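Local coordinates for protein GH3 beta-N-acetylglucosaminidase (Paenibacillaceae, PDB 6K5J) that probably hydrolyses terminal beta-linked N-acetylglucosamine residues from chitin-type oligosaccharides, as a glycoside hydrolase of family 3, at residues F134-D139 with V177-K182. Sequence-based numbering, arbitrary orientation.
With NAG (2-acetamido-2-deoxy-beta-D-glucopyranose), chain B.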
ATOM      1  N   PHE A 134      -0.161  -5.485  -6.223  1.00 18.77           N
ATOM      2  CA  PHE A 134      -0.324  -6.023  -4.877  1.00 18.65           C
ATOM      3  C   PHE A 134      -1.216  -5.072  -4.082  1.00 20.51           C
ATOM      4  O   PHE A 134      -0.788  -4.332  -3.196  1.00 19.03           O
ATOM      5  CB  PHE A 134       1.030  -6.272  -4.231  1.00 17.34           C
ATOM      6  CG  PHE A 134       1.760  -7.441  -4.830  1.00 18.20           C
ATOM      7  CD1 PHE A 134       1.044  -8.507  -5.364  1.00 20.86           C
ATOM      8  CD2 PHE A 134       3.135  -7.482  -4.868  1.00 22.82           C
ATOM      9  CE1 PHE A 134       1.691  -9.604  -5.913  1.00 22.53           C
ATOM     10  CE2 PHE A 134       3.797  -8.578  -5.426  1.00 22.63           C
ATOM     11  CZ  PHE A 134       3.062  -9.636  -5.948  1.00 19.37           C
ATOM     12  N   ALA A 135      -2.494  -5.121  -4.439  1.00 17.43           N
ATOM     13  CA  ALA A 135      -3.531  -4.248  -3.914  1.00 18.76           C
ATOM     14  C   ALA A 135      -4.877  -4.823  -4.339  1.00 15.38           C
ATOM     15  O   ALA A 135      -4.947  -5.536  -5.344  1.00 17.72           O
ATOM     16  CB  ALA A 135      -3.364  -2.809  -4.432  1.00 15.21           C
ATOM     17  N   PRO A 136      -5.961  -4.518  -3.600  1.00 15.72           N
ATOM     18  CA  PRO A 136      -6.008  -3.650  -2.423  1.00 17.12           C
ATOM     19  C   PRO A 136      -5.724  -4.389  -1.117  1.00 21.01           C
ATOM     20  O   PRO A 136      -5.986  -5.588  -1.010  1.00 16.81           O
ATOM     21  CB  PRO A 136      -7.453  -3.141  -2.428  1.00 17.57           C
ATOM     22  CG  PRO A 136      -8.233  -4.333  -2.939  1.00 19.31           C
ATOM     23  CD  PRO A 136      -7.304  -5.018  -3.958  1.00 15.71           C
ATOM     24  N   SER A 137      -5.204  -3.667  -0.128  1.00 16.22           N
ATOM     25  CA  SER A 137      -5.297  -4.159   1.240  1.00 19.03           C
ATOM     26  C   SER A 137      -6.761  -4.286   1.648  1.00 20.72           C
ATOM     27  O   SER A 137      -7.535  -3.331   1.522  1.00 18.30           O
ATOM     28  CB  SER A 137      -4.586  -3.211   2.202  1.00 18.09           C
ATOM     29  OG  SER A 137      -4.926  -3.515   3.551  1.00 17.65           O
ATOM     30  N   LEU A 138      -7.137  -5.473   2.135  1.00 16.96           N
ATOM     31  CA  LEU A 138      -8.406  -5.691   2.810  1.00 17.06           C
ATOM     32  C   LEU A 138      -8.223  -5.793   4.317  1.00 17.18           C
ATOM     33  O   LEU A 138      -9.101  -6.315   5.016  1.00 19.55           O
ATOM     34  CB  LEU A 138      -9.097  -6.950   2.271  1.00 18.02           C
ATOM     35  CG  LEU A 138      -9.483  -6.902   0.788  1.00 17.51           C
ATOM     36  CD1 LEU A 138     -10.318  -8.140   0.430  1.00 17.87           C
ATOM     37  CD2 LEU A 138     -10.253  -5.615   0.469  1.00 16.47           C
ATOM     38  N   ASP A 139      -7.090  -5.321   4.828  1.00 17.42           N
ATOM     39  CA  ASP A 139      -6.894  -5.298   6.269  1.00 17.24           C
ATOM     40  C   ASP A 139      -7.846  -4.292   6.905  1.00 20.74           C
ATOM     41  O   ASP A 139      -8.160  -3.248   6.327  1.00 18.81           O
ATOM     42  CB  ASP A 139      -5.441  -4.965   6.602  1.00 17.85           C
ATOM     43  CG  ASP A 139      -4.451  -5.875   5.879  1.00 20.23           C
ATOM     44  OD1 ASP A 139      -4.519  -7.113   6.065  1.00 19.05           O
ATOM     45  OD2 ASP A 139      -3.602  -5.356   5.125  1.00 18.76           O
ATOM     46  N   VAL A 177      -5.592  -5.484 -14.882  1.00 20.85           N
ATOM     47  CA  VAL A 177      -4.536  -5.693 -13.893  1.00 18.22           C
ATOM     48  C   VAL A 177      -5.058  -6.668 -12.847  1.00 20.20           C
ATOM     49  O   VAL A 177      -6.107  -6.429 -12.235  1.00 17.91           O
ATOM     50  CB  VAL A 177      -4.096  -4.371 -13.242  1.00 22.04           C
ATOM     51  CG1 VAL A 177      -3.116  -4.634 -12.102  1.00 20.75           C
ATOM     52  CG2 VAL A 177      -3.485  -3.448 -14.289  1.00 18.60           C
ATOM     53  N   ALA A 178      -4.340  -7.775 -12.654  1.00 18.44           N
ATOM     54  CA  ALA A 178      -4.714  -8.728 -11.618  1.00 19.95           C
ATOM     55  C   ALA A 178      -4.643  -8.070 -10.248  1.00 20.91           C
ATOM     56  O   ALA A 178      -3.616  -7.501  -9.878  1.00 20.30           O
ATOM     57  CB  ALA A 178      -3.785  -9.943 -11.662  1.00 18.43           C
ATOM     58  N   ALA A 179      -5.740  -8.133  -9.502  1.00 18.60           N
ATOM     59  CA  ALA A 179      -5.752  -7.638  -8.134  1.00 19.22           C
ATOM     60  C   ALA A 179      -5.260  -8.716  -7.178  1.00 20.92           C
ATOM     61  O   ALA A 179      -5.489  -9.912  -7.385  1.00 18.23           O
ATOM     62  CB  ALA A 179      -7.158  -7.192  -7.725  1.00 17.38           C
ATOM     63  N   THR A 180      -4.595  -8.277  -6.109  1.00 17.25           N
ATOM     64  CA  THR A 180      -4.063  -9.167  -5.077  1.00 17.85           C
ATOM     65  C   THR A 180      -4.530  -8.631  -3.730  1.00 18.96           C
ATOM     66  O   THR A 180      -3.907  -7.715  -3.180  1.00 17.86           O
ATOM     67  CB  THR A 180      -2.535  -9.248  -5.113  1.00 17.02           C
ATOM     68  OG1 THR A 180      -2.082  -9.513  -6.439  1.00 19.92           O
ATOM     69  CG2 THR A 180      -2.023 -10.369  -4.168  1.00 19.20           C
ATOM     70  N   VAL A 181      -5.610  -9.194  -3.182  1.00 16.06           N
ATOM     71  CA  VAL A 181      -6.063  -8.728  -1.876  1.00 17.15           C
ATOM     72  C   VAL A 181      -5.099  -9.217  -0.802  1.00 19.20           C
ATOM     73  O   VAL A 181      -4.586 -10.343  -0.868  1.00 18.33           O
ATOM     74  CB  VAL A 181      -7.515  -9.169  -1.610  1.00 17.15           C
ATOM     75  CG1 VAL A 181      -8.439  -8.426  -2.568  1.00 17.54           C
ATOM     76  CG2 VAL A 181      -7.683 -10.688  -1.759  1.00 18.39           C
ATOM     77  N   LYS A 182      -4.842  -8.368   0.199  1.00 17.80           N
ATOM     78  CA  LYS A 182      -3.812  -8.644   1.195  1.00 18.76           C
ATOM     79  C   LYS A 182      -4.230  -7.991   2.512  1.00 16.70           C
ATOM     80  O   LYS A 182      -5.052  -7.075   2.521  1.00 17.07           O
ATOM     81  CB  LYS A 182      -2.439  -8.143   0.697  1.00 17.00           C
ATOM     82  CG  LYS A 182      -2.314  -6.603   0.557  1.00 16.10           C
ATOM     83  CD  LYS A 182      -0.962  -6.225  -0.103  1.00 15.21           C
ATOM     84  CE  LYS A 182      -0.689  -4.707  -0.040  1.00 14.69           C
ATOM     85  NZ  LYS A 182       0.571  -4.355  -0.806  1.00 17.27           N
TER
HETATM   86  C1  NAG B 601       5.773  -6.448   2.168  1.00 22.67           C
HETATM   87  C2  NAG B 601       4.395  -5.776   2.397  1.00 21.34           C
HETATM   88  C3  NAG B 601       3.432  -6.063   1.231  1.00 20.23           C
HETATM   89  C4  NAG B 601       4.094  -5.805  -0.116  1.00 19.76           C
HETATM   90  C5  NAG B 601       5.384  -6.603  -0.197  1.00 22.04           C
HETATM   91  C6  NAG B 601       6.135  -6.424  -1.497  1.00 21.53           C
HETATM   92  C7  NAG B 601       3.305  -5.444   4.588  1.00 21.16           C
HETATM   93  C8  NAG B 601       2.738  -6.132   5.800  1.00 18.32           C
HETATM   94  N2  NAG B 601       3.821  -6.246   3.650  1.00 18.72           N
HETATM   95  O1  NAG B 601       6.669  -5.915   3.085  1.00 27.90           O
HETATM   96  O3  NAG B 601       2.268  -5.251   1.352  1.00 18.61           O
HETATM   97  O4  NAG B 601       3.225  -6.191  -1.174  1.00 18.22           O
HETATM   98  O5  NAG B 601       6.251  -6.154   0.849  1.00 20.51           O
HETATM   99  O6  NAG B 601       6.696  -5.121  -1.599  1.00 21.88           O
HETATM  100  O7  NAG B 601       3.274  -4.222   4.456  1.00 20.36           O
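With CG of Lys182 set between its backbone N and carbonyl carbon (chi1 67°) and the chain extended beyond, the ammonium group reaches past Ser137 to the carbonyl of Phe134, NZ donating to Phe134 O at 2.7 Å. The same nitrogen donates to O3 of the bound NAG at 2.9 Å and weakly to O4, and forms a salt bridge with Glu85. Backbone bonds hold 134-139 alongside 177-182: Thr180 N to Ala135 O, Lys182 N to Pro136 O and Leu138 N to Lys182 O (2.7 Å). A cis peptide precedes Pro136, whose CD packs 3.9 Å from CG1 of Val181, and CD1 of Leu138 meets that same methyl. Thr180 instead sits at the edge of the Phe134 ring, its OG1 hydrogen-bonded to Asn133 O. Asp139 N donates to Ser137 OG in an ST turn, and the hydroxyl donates to Asp139 OD2 from above the carboxylate plane. A methionine in place of Lys182 would probably leave Phe134 O and the sugar O3 without their shared donor and Glu85 without this salt bridge. One ammonium group is thus shared by a backbone carbonyl, Glu85 and the sugar hydroxyls, consistent with a place in the sugar-binding site of the TIM-barrel domain.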